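Local coordinates for protein interacting with Hsp90 1 (Saccharomyces cerevisiae, PDB 4CHH), which takes part in pre-rRNA processing as a component of the R2TP complex, interacts with Hsp90, and is needed for the association of NOP58 with snoRNA, at residues K52-F60 and D104-W113. Numbering follows the deposited sequence.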
loop_
_atom_site.group_PDB
_atom_site.type_symbol
_atom_site.label_atom_id
_atom_site.label_comp_id
_atom_site.label_asym_id
_atom_site.label_seq_id
_atom_site.Cartn_x
_atom_site.Cartn_y
_atom_site.Cartn_z
ATOM N N LYS A 52 19.204 1.470 8.463
ATOM C CA LYS A 52 18.893 2.193 9.695
ATOM C C LYS A 52 17.746 3.185 9.519
ATOM O O LYS A 52 17.751 4.016 8.606
ATOM C CB LYS A 52 20.125 2.943 10.226
ATOM C CG LYS A 52 21.355 2.068 10.444
ATOM C CD LYS A 52 22.559 2.943 10.769
ATOM C CE LYS A 52 23.871 2.260 10.491
ATOM N NZ LYS A 52 25.020 3.188 10.668
ATOM N N LEU A 53 16.764 3.072 10.402
ATOM C CA LEU A 53 15.617 3.979 10.519
ATOM C C LEU A 53 15.528 4.402 11.978
ATOM O O LEU A 53 16.014 3.672 12.844
ATOM C CB LEU A 53 14.301 3.342 10.035
ATOM C CG LEU A 53 14.154 2.987 8.524
ATOM C CD1 LEU A 53 12.738 2.462 8.239
ATOM C CD2 LEU A 53 14.450 4.193 7.611
ATOM N N GLN A 54 14.995 5.591 12.240
ATOM C CA GLN A 54 14.807 6.096 13.608
ATOM C C GLN A 54 13.420 5.705 14.135
ATOM O O GLN A 54 12.418 6.107 13.547
ATOM C CB GLN A 54 14.961 7.636 13.644
ATOM C CG GLN A 54 16.297 8.145 13.137
ATOM C CD GLN A 54 16.406 9.642 13.264
ATOM O OE1 GLN A 54 15.580 10.406 12.746
ATOM N NE2 GLN A 54 17.437 10.093 13.952
ATOM N N ASP A 55 13.354 4.946 15.248
ATOM C CA ASP A 55 12.079 4.577 15.883
ATOM C C ASP A 55 11.279 5.815 16.302
ATOM O O ASP A 55 11.865 6.840 16.679
ATOM C CB ASP A 55 12.321 3.704 17.127
ATOM C CG ASP A 55 13.086 2.419 16.875
ATOM O OD1 ASP A 55 13.199 2.012 15.692
ATOM O OD2 ASP A 55 13.562 1.813 17.857
ATOM N N GLY A 56 9.961 5.718 16.179
ATOM C CA GLY A 56 9.056 6.785 16.589
ATOM C C GLY A 56 8.759 7.830 15.534
ATOM O O GLY A 56 7.909 8.692 15.750
ATOM N N ARG A 57 9.419 7.751 14.380
ATOM C CA ARG A 57 9.166 8.702 13.308
ATOM C C ARG A 57 7.844 8.405 12.611
ATOM O O ARG A 57 7.401 7.253 12.581
ATOM C CB ARG A 57 10.311 8.721 12.285
ATOM C CG ARG A 57 11.666 9.125 12.884
ATOM C CD ARG A 57 11.721 10.586 13.265
ATOM N NE ARG A 57 12.964 10.936 13.942
ATOM C CZ ARG A 57 13.064 11.137 15.250
ATOM N NH1 ARG A 57 12.000 11.001 16.035
ATOM N NH2 ARG A 57 14.230 11.473 15.787
ATOM N N LYS A 58 7.236 9.469 12.058
ATOM C CA LYS A 58 5.992 9.435 11.298
ATOM C C LYS A 58 6.184 8.638 10.038
ATOM O O LYS A 58 7.232 8.695 9.389
ATOM C CB LYS A 58 5.504 10.854 10.927
ATOM C CG LYS A 58 5.008 11.713 12.079
ATOM C CD LYS A 58 4.328 12.974 11.528
ATOM C CE LYS A 58 4.380 14.139 12.495
ATOM N NZ LYS A 58 3.087 14.345 13.203
ATOM N N VAL A 59 5.166 7.902 9.697
ATOM C CA VAL A 59 5.140 7.074 8.512
ATOM C C VAL A 59 3.921 7.452 7.687
ATOM O O VAL A 59 2.827 7.654 8.226
ATOM C CB VAL A 59 5.175 5.544 8.861
ATOM C CG1 VAL A 59 4.871 4.690 7.618
ATOM C CG2 VAL A 59 6.532 5.154 9.435
ATOM N N PHE A 60 4.118 7.535 6.378
ATOM C CA PHE A 60 3.040 7.778 5.430
ATOM C C PHE A 60 3.013 6.704 4.383
ATOM O O PHE A 60 4.049 6.341 3.822
ATOM C CB PHE A 60 3.155 9.138 4.750
ATOM C CG PHE A 60 3.028 10.306 5.687
ATOM C CD1 PHE A 60 4.145 10.818 6.340
ATOM C CD2 PHE A 60 1.801 10.929 5.884
ATOM C CE1 PHE A 60 4.031 11.907 7.210
ATOM C CE2 PHE A 60 1.692 12.039 6.742
ATOM C CZ PHE A 60 2.809 12.510 7.401
ATOM N N ASP A 104 9.624 16.534 8.217
ATOM C CA ASP A 104 8.537 17.401 8.687
ATOM C C ASP A 104 9.099 18.852 8.796
ATOM O O ASP A 104 10.266 19.080 8.454
ATOM C CB ASP A 104 7.892 16.875 10.004
ATOM C CG ASP A 104 8.666 17.035 11.308
ATOM O OD1 ASP A 104 9.772 17.646 11.287
ATOM O OD2 ASP A 104 8.171 16.558 12.347
ATOM N N LYS A 105 8.299 19.809 9.302
ATOM C CA LYS A 105 8.711 21.224 9.396
ATOM C C LYS A 105 9.759 21.492 10.490
ATOM O O LYS A 105 10.376 22.558 10.482
ATOM C CB LYS A 105 7.482 22.136 9.591
ATOM C CG LYS A 105 6.383 21.890 8.555
ATOM C CD LYS A 105 6.846 22.127 7.127
ATOM C CE LYS A 105 5.969 21.442 6.122
ATOM N NZ LYS A 105 6.449 21.675 4.734
ATOM N N LYS A 106 9.978 20.549 11.403
ATOM C CA LYS A 106 10.993 20.686 12.454
ATOM C C LYS A 106 12.320 19.968 12.036
ATOM O O LYS A 106 13.262 19.870 12.832
ATOM C CB LYS A 106 10.456 20.134 13.787
ATOM N N GLY A 107 12.364 19.504 10.784
ATOM C CA GLY A 107 13.489 18.789 10.182
ATOM C C GLY A 107 13.563 17.319 10.566
ATOM O O GLY A 107 14.583 16.670 10.308
ATOM N N GLN A 108 12.480 16.765 11.175
ATOM C CA GLN A 108 12.527 15.365 11.594
ATOM C C GLN A 108 12.137 14.452 10.451
ATOM O O GLN A 108 11.207 14.739 9.698
ATOM C CB GLN A 108 11.669 15.090 12.839
ATOM C CG GLN A 108 11.861 16.090 14.003
ATOM C CD GLN A 108 13.297 16.267 14.466
ATOM O OE1 GLN A 108 14.025 15.305 14.746
ATOM N NE2 GLN A 108 13.730 17.514 14.570
ATOM N N GLU A 109 12.882 13.354 10.312
ATOM C CA GLU A 109 12.664 12.345 9.272
ATOM C C GLU A 109 11.280 11.704 9.324
ATOM O O GLU A 109 10.782 11.407 10.407
ATOM C CB GLU A 109 13.689 11.201 9.425
ATOM C CG GLU A 109 15.109 11.550 9.054
ATOM C CD GLU A 109 16.086 10.389 9.058
ATOM O OE1 GLU A 109 15.745 9.289 9.558
ATOM O OE2 GLU A 109 17.210 10.591 8.550
ATOM N N CYS A 110 10.686 11.477 8.146
ATOM C CA CYS A 110 9.449 10.715 8.033
ATOM C C CYS A 110 9.586 9.779 6.819
ATOM O O CYS A 110 10.284 10.091 5.849
ATOM C CB CYS A 110 8.187 11.581 8.011
ATOM S SG CYS A 110 7.745 12.267 6.399
ATOM N N TYR A 111 9.024 8.575 6.945
ATOM C CA TYR A 111 9.197 7.532 5.932
ATOM C C TYR A 111 7.949 7.318 5.145
ATOM O O TYR A 111 6.849 7.339 5.684
ATOM C CB TYR A 111 9.708 6.233 6.566
ATOM C CG TYR A 111 10.872 6.510 7.486
ATOM C CD1 TYR A 111 12.049 7.088 7.005
ATOM C CD2 TYR A 111 10.773 6.276 8.851
ATOM C CE1 TYR A 111 13.091 7.423 7.864
ATOM C CE2 TYR A 111 11.834 6.548 9.709
ATOM C CZ TYR A 111 12.983 7.138 9.216
ATOM O OH TYR A 111 14.005 7.410 10.078
ATOM N N VAL A 112 8.125 7.216 3.839
ATOM C CA VAL A 112 7.029 7.142 2.882
ATOM C C VAL A 112 7.146 5.885 2.009
ATOM O O VAL A 112 8.199 5.620 1.439
ATOM C CB VAL A 112 6.983 8.440 2.012
ATOM C CG1 VAL A 112 5.835 8.415 1.009
ATOM C CG2 VAL A 112 6.911 9.701 2.879
ATOM N N TRP A 113 6.040 5.141 1.894
ATOM C CA TRP A 113 5.900 3.983 1.007
ATOM C C TRP A 113 4.721 4.189 0.103
ATOM O O TRP A 113 3.731 4.799 0.519
ATOM C CB TRP A 113 5.635 2.685 1.804
ATOM C CG TRP A 113 6.798 2.028 2.461
ATOM C CD1 TRP A 113 7.501 0.964 1.978
ATOM C CD2 TRP A 113 7.242 2.220 3.823
ATOM N NE1 TRP A 113 8.390 0.513 2.931
ATOM C CE2 TRP A 113 8.250 1.256 4.074
ATOM C CE3 TRP A 113 6.896 3.119 4.849
ATOM C CZ2 TRP A 113 8.931 1.177 5.298
ATOM C CZ3 TRP A 113 7.560 3.034 6.073
ATOM C CH2 TRP A 113 8.556 2.065 6.295
HETATM O O HOH W 1 18.047 6.993 9.607
HETATM O O HOH W 2 15.096 13.009 12.511
HETATM O O HOH W 3 8.573 12.069 11.965
#
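Two hydrogen bonds grip the phenolic OH of Tyr111: it accepts one from the backbone N of Gln54 at 3.0 Å, almost straight at 174°, and donates to Glu109 OE1 at 2.6 Å. The hydroxyl thus ties the type II turn Gln54-Arg57 to strand 109-118, and the two bonds hold the ring's outer end in place. Turned with CG anti to the carbonyl carbon (chi1 -48°), the ring reaches back to Leu53, whose CD2 sits over one face, 3.7 Å from the centroid, in a CH-pi contact. Arg57 CB approaches the same ring obliquely, while its NE donates to Gln54 OE1 at 2.9 Å from above the amide carbonyl plane. One water accepts from Lys58 N and donates to Glu109 O, bridging atoms too far apart to bond directly where the pairing starts. Further along, the strands pair directly: Tyr111 N to Lys58 O, Phe60 N to Tyr111 O and Trp113 N to Phe60 O. Val59 CG1 meets the indole edge of Trp113 at CZ3 (3.5 Å); on the other face Phe60 lies beside Cys110 SG. Flanked by antiparallel strands 29-47 and 95-103, this is the one parallel pairing in the mixed beta sheet of the PIH1 N-terminal domain.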